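Local coordinates for Lin1840 protein (Listeria innocua serovar 6a, PDB 4ZOC) that probably hydrolyses terminal, non-reducing beta-D-glucosyl residues to release beta-D-glucose, and takes part in beta-1,2-glucan metabolism, at residues Ala400-Ile405 with Thr437-Leu442; Thr431-Ser436 with Val454-Val459. The protein carries 2 engineered substitutions. All coordinates share one frame; numbering follows the deposited sequence.

Interaction 1 of 2, residues Ala400-Ile405 with Thr437-Leu442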
loop_
_atom_site.group_PDB
_atom_site.type_symbol
_atom_site.label_atom_id
_atom_site.label_comp_id
_atom_site.label_asym_id
_atom_site.label_seq_id
_atom_site.Cartn_x
_atom_site.Cartn_y
_atom_site.Cartn_z
ATOM N N ALA A 400 13.703 -23.269 22.383
ATOM C CA ALA A 400 13.735 -24.142 23.551
ATOM C C ALA A 400 14.757 -23.621 24.603
ATOM O O ALA A 400 14.467 -23.547 25.796
ATOM C CB ALA A 400 14.141 -25.544 23.165
ATOM N N THR A 401 15.924 -23.271 24.110
ATOM C CA THR A 401 17.006 -22.773 24.942
ATOM C C THR A 401 17.507 -21.405 24.578
ATOM O O THR A 401 18.359 -20.853 25.331
ATOM C CB THR A 401 18.239 -23.719 24.909
ATOM O OG1 THR A 401 18.891 -23.695 23.647
ATOM C CG2 THR A 401 17.835 -25.143 25.255
ATOM N N SER A 402 17.087 -20.847 23.455
ATOM C CA SER A 402 17.637 -19.553 23.033
ATOM C C SER A 402 17.430 -18.505 24.132
ATOM O O SER A 402 16.307 -18.333 24.622
ATOM C CB SER A 402 16.990 -19.045 21.763
ATOM O OG SER A 402 17.424 -17.757 21.442
ATOM N N PRO A 403 18.499 -17.727 24.422
ATOM C CA PRO A 403 18.329 -16.603 25.354
ATOM C C PRO A 403 17.731 -15.339 24.733
ATOM O O PRO A 403 17.477 -14.349 25.455
ATOM C CB PRO A 403 19.755 -16.296 25.840
ATOM C CG PRO A 403 20.633 -16.858 24.750
ATOM C CD PRO A 403 19.897 -17.957 24.050
ATOM N N ASP A 404 17.484 -15.370 23.412
ATOM C CA ASP A 404 16.963 -14.205 22.679
ATOM C C ASP A 404 15.431 -14.095 22.835
ATOM O O ASP A 404 14.631 -14.328 21.886
ATOM C CB ASP A 404 17.389 -14.274 21.236
ATOM C CG ASP A 404 17.049 -13.012 20.438
ATOM O OD1 ASP A 404 16.622 -11.968 21.002
ATOM O OD2 ASP A 404 17.180 -13.109 19.208
ATOM N N ILE A 405 15.029 -13.724 24.021
ATOM C CA ILE A 405 13.576 -13.551 24.382
ATOM C C ILE A 405 13.243 -12.201 24.982
ATOM O O ILE A 405 12.098 -12.003 25.383
ATOM C CB ILE A 405 13.014 -14.674 25.340
ATOM C CG1 ILE A 405 14.000 -15.046 26.427
ATOM C CG2 ILE A 405 12.726 -15.951 24.515
ATOM C CD1 ILE A 405 14.318 -13.933 27.390
ATOM N N THR A 437 17.241 -26.704 18.445
ATOM C CA THR A 437 17.572 -26.718 17.046
ATOM C C THR A 437 17.926 -25.301 16.677
ATOM O O THR A 437 17.677 -24.374 17.483
ATOM C CB THR A 437 16.406 -27.204 16.146
ATOM O OG1 THR A 437 15.254 -26.348 16.257
ATOM C CG2 THR A 437 16.020 -28.606 16.496
ATOM N N GLU A 438 18.512 -25.141 15.496
ATOM C CA GLU A 438 18.924 -23.836 14.977
ATOM C C GLU A 438 17.740 -23.070 14.381
ATOM O O GLU A 438 16.739 -23.669 13.941
ATOM C CB GLU A 438 20.014 -24.000 13.924
ATOM C CG GLU A 438 21.351 -24.534 14.446
ATOM C CD GLU A 438 22.372 -24.567 13.347
ATOM O OE1 GLU A 438 22.298 -25.437 12.453
ATOM O OE2 GLU A 438 23.211 -23.665 13.332
ATOM N N TYR A 439 17.842 -21.741 14.374
ATOM C CA TYR A 439 16.745 -20.921 13.820
ATOM C C TYR A 439 16.432 -21.169 12.356
ATOM O O TYR A 439 15.263 -21.000 11.952
ATOM C CB TYR A 439 17.107 -19.439 13.975
ATOM C CG TYR A 439 16.888 -18.870 15.363
ATOM C CD1 TYR A 439 17.845 -18.996 16.355
ATOM C CD2 TYR A 439 15.669 -18.302 15.699
ATOM C CE1 TYR A 439 17.681 -18.432 17.591
ATOM C CE2 TYR A 439 15.487 -17.741 16.928
ATOM C CZ TYR A 439 16.504 -17.838 17.896
ATOM O OH TYR A 439 16.321 -17.242 19.102
ATOM N N THR A 440 17.419 -21.543 11.540
ATOM C CA THR A 440 17.177 -21.619 10.095
ATOM C C THR A 440 17.491 -22.993 9.456
ATOM O O THR A 440 17.512 -23.130 8.246
ATOM C CB THR A 440 17.987 -20.511 9.368
ATOM O OG1 THR A 440 19.402 -20.795 9.472
ATOM C CG2 THR A 440 17.699 -19.148 9.968
ATOM N N GLU A 441 17.791 -24.006 10.265
ATOM C CA GLU A 441 18.214 -25.300 9.723
ATOM C C GLU A 441 17.323 -26.385 10.361
ATOM O O GLU A 441 16.790 -26.215 11.474
ATOM C CB GLU A 441 19.726 -25.561 10.051
ATOM C CG GLU A 441 20.771 -24.554 9.568
ATOM C CD GLU A 441 20.934 -24.547 8.088
ATOM O OE1 GLU A 441 20.134 -25.305 7.413
ATOM O OE2 GLU A 441 21.757 -23.732 7.587
ATOM N N LEU A 442 17.175 -27.501 9.659
ATOM C CA LEU A 442 16.626 -28.726 10.215
ATOM C C LEU A 442 17.415 -29.887 9.621
ATOM O O LEU A 442 17.185 -30.286 8.444
ATOM C CB LEU A 442 15.108 -28.877 9.891
ATOM C CG LEU A 442 14.475 -30.138 10.436
ATOM C CD1 LEU A 442 14.588 -30.173 11.962
ATOM C CD2 LEU A 442 13.034 -30.266 10.026
HETATM O O HOH W 1 14.307 -15.596 19.505
#

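Interaction 2 of 2, residues Thr431-Ser436 with Val454-Val459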
loop_
_atom_site.group_PDB
_atom_site.type_symbol
_atom_site.label_atom_id
_atom_site.label_comp_id
_atom_site.label_asym_id
_atom_site.label_seq_id
_atom_site.Cartn_x
_atom_site.Cartn_y
_atom_site.Cartn_z
ATOM N N THR A 431 9.351 -33.368 34.540
ATOM C CA THR A 431 9.899 -34.109 33.441
ATOM C C THR A 431 9.883 -33.319 32.121
ATOM O O THR A 431 8.824 -33.081 31.518
ATOM C CB THR A 431 9.105 -35.398 33.255
ATOM O OG1 THR A 431 9.028 -36.035 34.532
ATOM C CG2 THR A 431 9.824 -36.295 32.209
ATOM N N VAL A 432 11.082 -32.869 31.732
ATOM C CA VAL A 432 11.295 -32.161 30.484
ATOM C C VAL A 432 12.535 -32.733 29.824
ATOM O O VAL A 432 13.598 -32.891 30.437
ATOM C CB VAL A 432 11.439 -30.629 30.656
ATOM C CG1 VAL A 432 11.474 -29.930 29.320
ATOM C CG2 VAL A 432 10.353 -30.033 31.522
ATOM N N GLU A 433 12.378 -33.141 28.562
ATOM C CA GLU A 433 13.500 -33.507 27.732
ATOM C C GLU A 433 13.579 -32.492 26.602
ATOM O O GLU A 433 12.609 -32.285 25.918
ATOM C CB GLU A 433 13.203 -34.848 27.146
ATOM C CG GLU A 433 14.379 -35.656 26.744
ATOM C CD GLU A 433 14.017 -37.159 26.763
ATOM O OE1 GLU A 433 14.064 -37.753 25.729
ATOM O OE2 GLU A 433 13.724 -37.756 27.817
ATOM N N VAL A 434 14.769 -31.977 26.361
ATOM C CA VAL A 434 14.952 -30.814 25.536
ATOM C C VAL A 434 15.779 -31.160 24.348
ATOM O O VAL A 434 16.787 -31.804 24.478
ATOM C CB VAL A 434 15.684 -29.731 26.348
ATOM C CG1 VAL A 434 16.009 -28.567 25.418
ATOM C CG2 VAL A 434 14.789 -29.304 27.483
ATOM N N VAL A 435 15.383 -30.688 23.167
ATOM C CA VAL A 435 16.205 -30.765 21.987
ATOM C C VAL A 435 16.164 -29.387 21.302
ATOM O O VAL A 435 15.149 -29.021 20.698
ATOM C CB VAL A 435 15.698 -31.793 20.960
ATOM C CG1 VAL A 435 16.612 -31.946 19.758
ATOM C CG2 VAL A 435 15.523 -33.204 21.596
ATOM N N SER A 436 17.284 -28.665 21.372
ATOM C CA SER A 436 17.447 -27.371 20.747
ATOM C C SER A 436 17.762 -27.573 19.294
ATOM O O SER A 436 18.446 -28.544 18.930
ATOM C CB SER A 436 18.620 -26.607 21.402
ATOM O OG SER A 436 18.826 -25.379 20.790
ATOM N N VAL A 454 10.529 -37.057 21.736
ATOM C CA VAL A 454 9.048 -37.134 21.622
ATOM C C VAL A 454 8.556 -38.543 21.974
ATOM O O VAL A 454 7.608 -38.689 22.722
ATOM C CB VAL A 454 8.560 -36.664 20.243
ATOM C CG1 VAL A 454 7.060 -36.834 20.082
ATOM C CG2 VAL A 454 8.947 -35.222 19.972
ATOM N N GLN A 455 9.233 -39.559 21.481
ATOM C CA GLN A 455 8.918 -40.977 21.870
ATOM C C GLN A 455 8.871 -41.198 23.350
ATOM O O GLN A 455 7.944 -41.826 23.848
ATOM C CB GLN A 455 9.917 -41.963 21.247
ATOM C CG GLN A 455 9.439 -42.525 19.928
ATOM C CD GLN A 455 10.522 -43.232 19.087
ATOM O OE1 GLN A 455 10.324 -43.504 17.892
ATOM N NE2 GLN A 455 11.659 -43.519 19.699
ATOM N N ASN A 456 9.883 -40.680 24.041
ATOM C CA ASN A 456 10.015 -40.703 25.488
ATOM C C ASN A 456 8.961 -39.972 26.268
ATOM O O ASN A 456 8.466 -40.460 27.305
ATOM C CB ASN A 456 11.401 -40.143 25.904
ATOM C CG ASN A 456 12.572 -41.035 25.459
ATOM O OD1 ASN A 456 12.403 -42.225 25.195
ATOM N ND2 ASN A 456 13.785 -40.465 25.432
ATOM N N MET A 457 8.581 -38.799 25.793
ATOM C CA MET A 457 7.604 -37.944 26.474
ATOM C C MET A 457 6.158 -38.108 26.023
ATOM O O MET A 457 5.848 -38.986 25.233
ATOM C CB MET A 457 8.063 -36.522 26.143
ATOM C CG MET A 457 9.434 -36.258 26.754
ATOM S SD MET A 457 9.625 -36.204 28.536
ATOM C CE MET A 457 10.161 -37.888 28.901
ATOM N N ASP A 458 5.249 -37.296 26.578
ATOM C CA ASP A 458 3.829 -37.420 26.268
ATOM C C ASP A 458 3.235 -36.278 25.418
ATOM O O ASP A 458 2.251 -36.499 24.723
ATOM C CB ASP A 458 3.024 -37.517 27.548
ATOM C CG ASP A 458 3.292 -38.838 28.302
ATOM O OD1 ASP A 458 3.685 -39.846 27.667
ATOM O OD2 ASP A 458 3.214 -38.815 29.517
ATOM N N VAL A 459 3.755 -35.066 25.584
ATOM C CA VAL A 459 3.296 -33.874 24.823
ATOM C C VAL A 459 4.544 -33.122 24.383
ATOM O O VAL A 459 5.662 -33.232 24.995
ATOM C CB VAL A 459 2.418 -32.930 25.666
ATOM C CG1 VAL A 459 1.190 -33.659 26.191
ATOM C CG2 VAL A 459 3.207 -32.403 26.821
#

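Interaction 1 of 2, residues Ala400-Ile405 with Thr437-Leu442
Ser-402 and Tyr-439 meet hydroxyl to hydroxyl, a compact illustration of how one phenol can bridge two loop segments whose backbones stay well apart. The bond between Ser-402 OG and Tyr-439 OH is short, 2.6 Å, and the serine oxygen arrives at the edge of the ring, near its plane. The serine hydroxyl lies opposite its own backbone nitrogen (chi1 174°), a rotation that also turns it toward the chain just ahead: Asp-404 N donates to Ser-402 OG over 3.1 Å, with an N-H...O angle of 159°. This is an ST turn, so the oxygen that meets the tyrosine is held in place by its own loop.

A water adds a second polar link. It donates to Asp-404 O (2.7 Å) and lies 2.6 Å from Tyr-439 OH, in the plane of the ring. The phenol is thus gripped by the serine hydroxyl and by the water, which carries its hold onward to the 400-405 backbone.

Van der Waals contact is slight and gathers on the phenol oxygen: Ser-402 CB approaches Tyr-439 OH to 3.3 Å and Asp-404 CB comes within 3.8 Å of the same atom, so the loop touches the far end of the phenol while the rest of the ring reaches back to its own segment. The Asp-404 carboxylate is used differently: its OD1 is hydrogen-bonded to Asn-468. Asp-404 is also the centre of an inverse gamma turn, closed by a weak bond from Ile-405 N to Pro-403 O.

The two loops follow parallel strands 393-397 and 432-436 and lead to helices 421-426 and 444-456, respectively. Tyr-439 packs against Leu-399, its carbonyl is hydrogen-bonded to Gln-486 of helix 484-494, and Thr-437 and Leu-442 rest on Leu-489 of that helix.

Interaction 2 of 2, residues Thr431-Ser436 with Val454-Val459
Glu-433 and Asn-456 cross at about a right angle, with the carboxylate plane turned 69° from the amide plane, yet the bond between them is nearly straight. Asn-456 ND2 donates to Glu-433 OE1 over 2.7 Å at 170°; the acceptor stays close to the plane of the amide and offers its syn lone pair, the one on the side of OE2. The glutamate can span the gap because its chain is extended beyond CG.

The setting is a beta-alpha-beta crossover in the alpha/beta C-terminal domain of a family 3 glycosidase: strand 432-436 leads to helix 444-456, and the chain then re-enters the sheet as strand 459-465, with strand 393-397 lying between the two. Met-457 is the residue at which the chain leaves the helix.

Its side chain bends at chi2 and again at chi3, and slants across Thr-431 and Glu-433. Met-457 SD lies 3.7 Å from Thr-431 CG2, and Met-457 CE is 3.7 Å from Glu-433 OE2, while Met-457 CG faces Glu-433 CB at 4.0 Å. Beyond the pair, Met-457 touches Ala-394 of the adjoining strand, and Lys-498 NZ is hydrogen-bonded to the carbonyls of Val-454 and Met-457.

Overall arrangement
Both interactions belong to the same alpha/beta unit and share strand 432-436 and helix 444-456 as their framework, but they tie it at different ends. Interaction 1 lies past the C-terminal ends of strands 393-397 and 432-436, where loops meet through hydroxyls and a water; interaction 2 lies near the start of the latter strand, where a carboxylate-amide hydrogen bond sits beside a buried methionine. Neither is wholly core: each mixes buried and more accessible residues, and interaction 2, with an exposed asparagine, buries about twice the surface. Their centres are 16 Å apart, and Thr-401 of interaction 1 packs on Val-434 of interaction 2, joining the two.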